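Local coordinates for OBG-type G domain-containing protein (Pyrococcus horikoshii, PDB 2E87) that probably binds GTP as a member of the Obg-type GTPases related to NOG1, and has bound GDP in this crystal, though its cellular role is unknown, at residues Thr73-Lys76 with Phe77-Glu80; Leu81-Val84 with Leu85-Asp89; Glu107-Glu110 with Arg111-Arg115. All coordinates share one frame; numbering follows the deposited sequence.

Interaction 1 (Thr73-Lys76 with Phe77-Glu80); sequences TLPK and FYQE. With SO4 (sulfate ion), chain D.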
loop_
_atom_site.group_PDB
_atom_site.type_symbol
_atom_site.label_atom_id
_atom_site.label_comp_id
_atom_site.label_asym_id
_atom_site.label_seq_id
_atom_site.Cartn_x
_atom_site.Cartn_y
_atom_site.Cartn_z
ATOM N N THR A 73 9.847 -3.723 -1.945
ATOM C CA THR A 73 10.253 -3.474 -0.562
ATOM C C THR A 73 9.048 -3.385 0.384
ATOM O O THR A 73 9.207 -3.260 1.595
ATOM C CB THR A 73 11.037 -2.148 -0.428
ATOM O OG1 THR A 73 10.132 -1.037 -0.533
ATOM C CG2 THR A 73 12.103 -2.044 -1.517
ATOM N N LEU A 74 7.844 -3.450 -0.166
ATOM C CA LEU A 74 6.647 -3.356 0.650
ATOM C C LEU A 74 6.154 -4.689 1.161
ATOM O O LEU A 74 6.424 -5.734 0.576
ATOM C CB LEU A 74 5.518 -2.692 -0.149
ATOM C CG LEU A 74 5.764 -1.235 -0.560
ATOM C CD1 LEU A 74 4.533 -0.646 -1.192
ATOM C CD2 LEU A 74 6.147 -0.429 0.658
ATOM N N PRO A 75 5.450 -4.680 2.293
ATOM C CA PRO A 75 4.933 -5.954 2.799
ATOM C C PRO A 75 3.946 -6.468 1.728
ATOM O O PRO A 75 3.301 -5.666 1.046
ATOM C CB PRO A 75 4.233 -5.541 4.089
ATOM C CG PRO A 75 5.079 -4.401 4.570
ATOM C CD PRO A 75 5.337 -3.615 3.304
ATOM N N LYS A 76 3.843 -7.784 1.571
ATOM C CA LYS A 76 2.956 -8.396 0.582
ATOM C C LYS A 76 1.548 -7.839 0.578
ATOM O O LYS A 76 0.944 -7.692 -0.476
ATOM C CB LYS A 76 2.890 -9.910 0.774
ATOM C CG LYS A 76 4.180 -10.615 0.411
ATOM C CD LYS A 76 4.014 -12.130 0.366
ATOM C CE LYS A 76 5.311 -12.824 -0.050
ATOM N NZ LYS A 76 5.104 -14.282 -0.339
ATOM N N PHE A 77 1.031 -7.537 1.759
ATOM C CA PHE A 77 -0.311 -6.992 1.888
ATOM C C PHE A 77 -0.445 -5.688 1.107
ATOM O O PHE A 77 -1.409 -5.511 0.366
ATOM C CB PHE A 77 -0.648 -6.777 3.371
ATOM C CG PHE A 77 -1.929 -6.030 3.607
ATOM C CD1 PHE A 77 -3.161 -6.622 3.337
ATOM C CD2 PHE A 77 -1.898 -4.718 4.087
ATOM C CE1 PHE A 77 -4.349 -5.922 3.543
ATOM C CE2 PHE A 77 -3.082 -4.006 4.297
ATOM C CZ PHE A 77 -4.317 -4.617 4.021
ATOM N N TYR A 78 0.516 -4.780 1.273
ATOM C CA TYR A 78 0.475 -3.510 0.548
ATOM C C TYR A 78 0.760 -3.719 -0.945
ATOM O O TYR A 78 0.211 -3.016 -1.794
ATOM C CB TYR A 78 1.456 -2.499 1.140
ATOM C CG TYR A 78 0.912 -1.755 2.342
ATOM C CD1 TYR A 78 -0.417 -1.358 2.386
ATOM C CD2 TYR A 78 1.724 -1.424 3.421
ATOM C CE1 TYR A 78 -0.934 -0.664 3.449
ATOM C CE2 TYR A 78 1.209 -0.713 4.514
ATOM C CZ TYR A 78 -0.127 -0.339 4.512
ATOM O OH TYR A 78 -0.671 0.371 5.552
ATOM N N GLN A 79 1.604 -4.687 -1.272
ATOM C CA GLN A 79 1.875 -4.949 -2.679
ATOM C C GLN A 79 0.555 -5.343 -3.327
ATOM O O GLN A 79 0.226 -4.932 -4.436
ATOM C CB GLN A 79 2.886 -6.075 -2.830
ATOM C CG GLN A 79 4.308 -5.622 -2.610
ATOM C CD GLN A 79 5.295 -6.762 -2.687
ATOM O OE1 GLN A 79 5.219 -7.614 -3.575
ATOM N NE2 GLN A 79 6.236 -6.783 -1.757
ATOM N N GLU A 80 -0.223 -6.125 -2.602
ATOM C CA GLU A 80 -1.503 -6.566 -3.128
ATOM C C GLU A 80 -2.490 -5.390 -3.267
ATOM O O GLU A 80 -3.114 -5.209 -4.314
ATOM C CB GLU A 80 -2.055 -7.665 -2.220
ATOM C CG GLU A 80 -2.906 -8.675 -2.908
ATOM C CD GLU A 80 -2.239 -9.279 -4.123
ATOM O OE1 GLU A 80 -1.037 -9.597 -4.076
ATOM O OE2 GLU A 80 -2.935 -9.450 -5.135
HETATM S S SO4 D . 5.512 -9.645 4.428
HETATM O O1 SO4 D . 4.864 -9.006 5.675
HETATM O O2 SO4 D . 4.699 -9.451 3.167
HETATM O O3 SO4 D . 6.887 -9.003 4.240
HETATM O O4 SO4 D . 5.628 -11.167 4.609
#

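Interaction 2 (Leu81-Val84 with Leu85-Asp89); sequences LVDV and LVDRD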
loop_
_atom_site.group_PDB
_atom_site.type_symbol
_atom_site.label_atom_id
_atom_site.label_comp_id
_atom_site.label_asym_id
_atom_site.label_seq_id
_atom_site.Cartn_x
_atom_site.Cartn_y
_atom_site.Cartn_z
ATOM N N LEU A 81 -2.631 -4.566 -2.239
ATOM C CA LEU A 81 -3.564 -3.468 -2.360
ATOM C C LEU A 81 -3.086 -2.386 -3.323
ATOM O O LEU A 81 -3.902 -1.731 -3.959
ATOM C CB LEU A 81 -3.893 -2.881 -0.993
ATOM C CG LEU A 81 -4.651 -3.825 -0.059
ATOM C CD1 LEU A 81 -5.089 -3.047 1.134
ATOM C CD2 LEU A 81 -5.853 -4.406 -0.736
ATOM N N VAL A 82 -1.776 -2.188 -3.430
ATOM C CA VAL A 82 -1.238 -1.209 -4.374
ATOM C C VAL A 82 -1.673 -1.637 -5.786
ATOM O O VAL A 82 -2.105 -0.826 -6.604
ATOM C CB VAL A 82 0.316 -1.158 -4.333
ATOM C CG1 VAL A 82 0.866 -0.514 -5.620
ATOM C CG2 VAL A 82 0.776 -0.361 -3.114
ATOM N N ASP A 83 -1.542 -2.931 -6.052
ATOM C CA ASP A 83 -1.911 -3.493 -7.329
ATOM C C ASP A 83 -3.402 -3.264 -7.548
ATOM O O ASP A 83 -3.827 -2.891 -8.631
ATOM C CB ASP A 83 -1.588 -4.990 -7.338
ATOM C CG ASP A 83 -1.798 -5.637 -8.711
ATOM O OD1 ASP A 83 -1.872 -6.873 -8.763
ATOM O OD2 ASP A 83 -1.871 -4.924 -9.732
ATOM N N VAL A 84 -4.201 -3.472 -6.509
ATOM C CA VAL A 84 -5.639 -3.283 -6.633
ATOM C C VAL A 84 -6.012 -1.849 -6.947
ATOM O O VAL A 84 -6.888 -1.598 -7.758
ATOM C CB VAL A 84 -6.387 -3.701 -5.336
ATOM C CG1 VAL A 84 -7.741 -3.017 -5.259
ATOM C CG2 VAL A 84 -6.580 -5.192 -5.317
ATOM N N LEU A 85 -5.347 -0.906 -6.304
ATOM C CA LEU A 85 -5.666 0.502 -6.491
ATOM C C LEU A 85 -5.134 1.210 -7.743
ATOM O O LEU A 85 -5.810 2.082 -8.292
ATOM C CB LEU A 85 -5.207 1.300 -5.263
ATOM C CG LEU A 85 -5.871 0.980 -3.926
ATOM C CD1 LEU A 85 -5.278 1.839 -2.827
ATOM C CD2 LEU A 85 -7.357 1.231 -4.044
ATOM N N VAL A 86 -3.940 0.858 -8.200
ATOM C CA VAL A 86 -3.371 1.574 -9.341
ATOM C C VAL A 86 -2.722 0.691 -10.385
ATOM O O VAL A 86 -2.214 1.193 -11.389
ATOM C CB VAL A 86 -2.322 2.595 -8.841
ATOM C CG1 VAL A 86 -2.926 3.446 -7.744
ATOM C CG2 VAL A 86 -1.084 1.880 -8.294
ATOM N N ASP A 87 -2.724 -0.617 -10.127
ATOM C CA ASP A 87 -2.129 -1.626 -11.012
ATOM C C ASP A 87 -0.606 -1.687 -10.954
ATOM O O ASP A 87 0.083 -0.830 -11.493
ATOM C CB ASP A 87 -2.557 -1.431 -12.475
ATOM C CG ASP A 87 -2.159 -2.607 -13.338
ATOM O OD1 ASP A 87 -1.081 -2.573 -13.959
ATOM O OD2 ASP A 87 -2.917 -3.597 -13.364
ATOM N N ARG A 88 -0.097 -2.738 -10.326
ATOM C CA ARG A 88 1.335 -2.917 -10.158
ATOM C C ARG A 88 2.174 -2.793 -11.429
ATOM O O ARG A 88 3.206 -2.124 -11.430
ATOM C CB ARG A 88 1.629 -4.276 -9.530
ATOM C CG ARG A 88 3.099 -4.455 -9.175
ATOM C CD ARG A 88 3.535 -5.896 -9.335
ATOM N NE ARG A 88 2.786 -6.797 -8.471
ATOM C CZ ARG A 88 3.105 -7.062 -7.209
ATOM N NH1 ARG A 88 4.175 -6.492 -6.655
ATOM N NH2 ARG A 88 2.350 -7.899 -6.503
ATOM N N ASP A 89 1.744 -3.460 -12.495
ATOM C CA ASP A 89 2.492 -3.453 -13.744
ATOM C C ASP A 89 2.551 -2.059 -14.370
ATOM O O ASP A 89 3.580 -1.647 -14.895
ATOM C CB ASP A 89 1.892 -4.483 -14.708
ATOM C CG ASP A 89 2.669 -4.593 -16.015
ATOM O OD1 ASP A 89 2.163 -4.086 -17.045
ATOM O OD2 ASP A 89 3.783 -5.175 -16.016
#

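Interaction 3 (Glu107-Glu110 with Arg111-Arg115); sequences ELEE and RYVER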
loop_
_atom_site.group_PDB
_atom_site.type_symbol
_atom_site.label_atom_id
_atom_site.label_comp_id
_atom_site.label_asym_id
_atom_site.label_seq_id
_atom_site.Cartn_x
_atom_site.Cartn_y
_atom_site.Cartn_z
ATOM N N GLU A 107 22.566 11.539 -21.391
ATOM C CA GLU A 107 23.297 11.206 -22.601
ATOM C C GLU A 107 23.230 12.372 -23.590
ATOM O O GLU A 107 24.226 12.732 -24.216
ATOM C CB GLU A 107 22.694 9.946 -23.220
ATOM C CG GLU A 107 23.411 9.410 -24.431
ATOM C CD GLU A 107 22.613 8.307 -25.108
ATOM O OE1 GLU A 107 22.035 7.464 -24.380
ATOM O OE2 GLU A 107 22.564 8.282 -26.361
ATOM N N LEU A 108 22.055 12.965 -23.736
ATOM C CA LEU A 108 21.919 14.080 -24.659
ATOM C C LEU A 108 22.781 15.248 -24.191
ATOM O O LEU A 108 23.428 15.897 -24.995
ATOM C CB LEU A 108 20.452 14.507 -24.776
ATOM C CG LEU A 108 19.564 13.508 -25.522
ATOM C CD1 LEU A 108 18.090 13.916 -25.419
ATOM C CD2 LEU A 108 20.011 13.443 -26.977
ATOM N N GLU A 109 22.790 15.503 -22.890
ATOM C CA GLU A 109 23.585 16.589 -22.333
ATOM C C GLU A 109 25.055 16.433 -22.696
ATOM O O GLU A 109 25.674 17.342 -23.241
ATOM C CB GLU A 109 23.464 16.629 -20.811
ATOM C CG GLU A 109 24.506 17.525 -20.160
ATOM C CD GLU A 109 24.487 17.471 -18.645
ATOM O OE1 GLU A 109 23.933 16.511 -18.076
ATOM O OE2 GLU A 109 25.043 18.383 -18.015
ATOM N N GLU A 110 25.612 15.270 -22.380
ATOM C CA GLU A 110 27.000 14.996 -22.674
ATOM C C GLU A 110 27.238 15.127 -24.173
ATOM O O GLU A 110 28.237 15.698 -24.604
ATOM C CB GLU A 110 27.359 13.599 -22.176
ATOM C CG GLU A 110 28.720 13.115 -22.620
ATOM C CD GLU A 110 29.201 11.926 -21.812
ATOM O OE1 GLU A 110 29.591 12.118 -20.635
ATOM O OE2 GLU A 110 29.181 10.800 -22.352
ATOM N N ARG A 111 26.311 14.616 -24.970
ATOM C CA ARG A 111 26.443 14.702 -26.420
ATOM C C ARG A 111 26.472 16.152 -26.931
ATOM O O ARG A 111 27.352 16.517 -27.707
ATOM C CB ARG A 111 25.303 13.932 -27.102
ATOM C CG ARG A 111 24.943 14.435 -28.519
ATOM C CD ARG A 111 25.380 13.482 -29.625
ATOM N NE ARG A 111 24.835 12.141 -29.443
ATOM C CZ ARG A 111 23.541 11.845 -29.505
ATOM N NH1 ARG A 111 22.648 12.797 -29.754
ATOM N NH2 ARG A 111 23.138 10.599 -29.307
ATOM N N TYR A 112 25.521 16.978 -26.495
ATOM C CA TYR A 112 25.455 18.361 -26.954
ATOM C C TYR A 112 26.516 19.296 -26.379
ATOM O O TYR A 112 26.965 20.203 -27.067
ATOM C CB TYR A 112 24.051 18.913 -26.722
ATOM C CG TYR A 112 23.110 18.469 -27.809
ATOM C CD1 TYR A 112 23.008 19.188 -28.992
ATOM C CD2 TYR A 112 22.413 17.266 -27.707
ATOM C CE1 TYR A 112 22.252 18.730 -30.045
ATOM C CE2 TYR A 112 21.660 16.790 -28.763
ATOM C CZ TYR A 112 21.583 17.526 -29.932
ATOM O OH TYR A 112 20.865 17.047 -30.999
ATOM N N VAL A 113 26.914 19.091 -25.127
ATOM C CA VAL A 113 27.959 19.925 -24.555
ATOM C C VAL A 113 29.228 19.744 -25.401
ATOM O O VAL A 113 29.892 20.719 -25.737
ATOM C CB VAL A 113 28.272 19.550 -23.080
ATOM C CG1 VAL A 113 29.616 20.148 -22.662
ATOM C CG2 VAL A 113 27.186 20.088 -22.161
ATOM N N GLU A 114 29.549 18.502 -25.757
ATOM C CA GLU A 114 30.733 18.226 -26.568
ATOM C C GLU A 114 30.664 18.928 -27.916
ATOM O O GLU A 114 31.602 19.618 -28.297
ATOM C CB GLU A 114 30.913 16.718 -26.797
ATOM C CG GLU A 114 32.236 16.342 -27.483
ATOM C CD GLU A 114 32.092 15.986 -28.967
ATOM O OE1 GLU A 114 31.210 16.548 -29.655
ATOM O OE2 GLU A 114 32.882 15.145 -29.452
ATOM N N ARG A 115 29.563 18.752 -28.643
ATOM C CA ARG A 115 29.414 19.394 -29.946
ATOM C C ARG A 115 29.591 20.896 -29.865
ATOM O O ARG A 115 30.263 21.484 -30.709
ATOM C CB ARG A 115 28.040 19.122 -30.567
ATOM C CG ARG A 115 28.056 18.130 -31.703
ATOM C CD ARG A 115 28.140 16.746 -31.129
ATOM N NE ARG A 115 28.410 15.708 -32.119
ATOM C CZ ARG A 115 28.310 14.414 -31.846
ATOM N NH1 ARG A 115 27.949 14.050 -30.634
ATOM N NH2 ARG A 115 28.562 13.496 -32.766
#

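Interaction 1 (Thr73-Lys76 with Phe77-Glu80)
The side-chain amide of Gln79 reaches back along the chain to the carbonyl of Leu74, with NE2 2.6 Å from Leu74 O. It does not come straight in: the N-H...O angle is 146°, and the donor is tilted from the carbonyl plane. CG of Gln79 stands anti to its carbonyl carbon (chi1 -80°), and the extended chain takes the amide back to the carbonyl just before the N-cap. A glutamine suits the place because its other amide atom, OE1, can serve a second partner, in a weak hydrogen bond to Arg88.

Pro75 holds the N-cap position. Its carbonyl accepts the amide of Gln79, with Gln79 N 3.0 Å from Pro75 O, and the following turn closes with Glu80 N 2.9 Å from Lys76 O. Proline fits here, since the ring fixes phi at the helix start and its nitrogen needs no acceptor. The amide of Lys76 points out of the first turn to a sulfate, probably from the crystallisation liquor, as anions often sit at a helix N-terminus; its O2 is modelled 2.5 Å from Lys76 N, shorter than usual and uncertain. The lysine chain runs extended past the sulfate, its CB and CG close to O2, and touches Tyr245.

Apolar groups meet on the Tyr78 side of the turn. Pro75 CD rests at the edge of the Tyr78 ring, 4.2 Å from CD2 of Tyr78, and Leu74 CB lies 4.3 Å from Tyr78 CB. Phe77 CD2 lies above one face, toward its rim. Tyr78 OH is bonded to Pro161 O, so its buried hydroxyl is satisfied. This entry into helix 76-86 follows the loop after helix 38-67, Leu74 packs on Phe5, and Glu80 reaches Gln238 of helix 234-241.

Interaction 2 (Leu81-Val84 with Leu85-Asp89)
Asp83 and Arg88 meet where one helix gives way to the next: Asp83 OD2 takes the backbone amide of Arg88 at 2.9 Å from its N, nearly straight at 164°, though the donor stands above the carboxylate plane. The aspartate gets there because CG lies anti to the backbone N (chi1 -173°), which swings the carboxylate along the helix toward its C-terminal end. Its other oxygen, OD1, is taken by Gln238 NE2, so both carboxylate oxygens have a donor.

In the last turn Leu85 N is bound to Leu81 O, and Val86 N lies 3.0 Å from Val82 O. Asp87 N then finds Asp83 O at 2.9 Å, but the angle drops to 132° and the donor sits above the carbonyl plane, as the helix unwinds. Val86 O is picked up by Tyr149 OH, and OD1 of Asp87 is bonded to Thr90 OG1.

The two carboxylates are close, Asp83 OD2 being 4.0 Å from Asp87 OD2, a like-charge pair that the surrounding N-H donors probably ease. With an alanine here in place of Asp83, the Arg88 amide would probably lose its side-chain acceptor and Gln238 one of its two, the other being Glu80, so that the helices are linked less firmly. Val82 CG1 touches Val86 CG2 at 4.1 Å on the apolar side, and Val86 rests on helix 144-156. Asp87, with positive phi, is thus both the first residue to leave helical angles and the N-cap of helix 88-117, in a tight connection between consecutive helices of the NOG1-type N-terminal helical domain.

Interaction 3 (Glu107-Glu110 with Arg111-Arg115)
Arg111 folds back along the helix to meet Glu107: its CG stands anti to the backbone N (chi1 154°), and bends at chi2 and chi3 turn the guanidinium toward the preceding turn, where the extended Glu107 side chain runs beside it and points the same way. This is an i to i+4 ion pair on the exposed side of helix 88-117, one of the long helices in the bundle of the NOG1-type N-terminal domain.

The pair is long, with Glu107 OE2 3.8 Å from Arg111 NH2, and the carboxylate and guanidinium planes are 79° apart, so charge attraction rather than a directed bond probably links them. Opposite charges on long, flexible chains suit positions one turn apart on this outer side. Arg111 NH1 also lies 3.9 Å from Leu108 CD2, crossing the leucine obliquely.

The opposite character appears inside the bundle. Leu108 and Val113 are apolar and pack against helices 122-142 and 38-67 respectively, while buried Glu109 has its OE1 bound by Ser54 and Arg106, and Tyr112 OH by Arg135. The backbone is regular, Tyr112 N lying 2.8 Å from Leu108 O at 167°, although the next-but-one bond, from Glu114 N to Glu110 O, is weak. Leu108 CD2 lies alongside the tyrosine, 4.1 Å from Tyr112 CE2, and Leu108 O meets the ring at its edge, 3.2 Å from Tyr112 CD2.

Overall arrangement
The three contacts follow one another along the chain, all within the NOG1-type N-terminal helical region. Interactions 1 and 2 share helix 76-86: the first opens it, the second closes it and starts helix 88-117. Their centres are 10 Å apart, and they touch where Leu74 CD1 meets Val82 CG2. Interaction 3 lies farther along helix 88-117, its centre about 38 Å from that of interaction 2 and 41 Å from that of interaction 1. Thus the short helix, which contacts helix 234-241 of the GTPase part, is joined by one tight turn to a long helix reaching out into the bundle, all away from the GDP site.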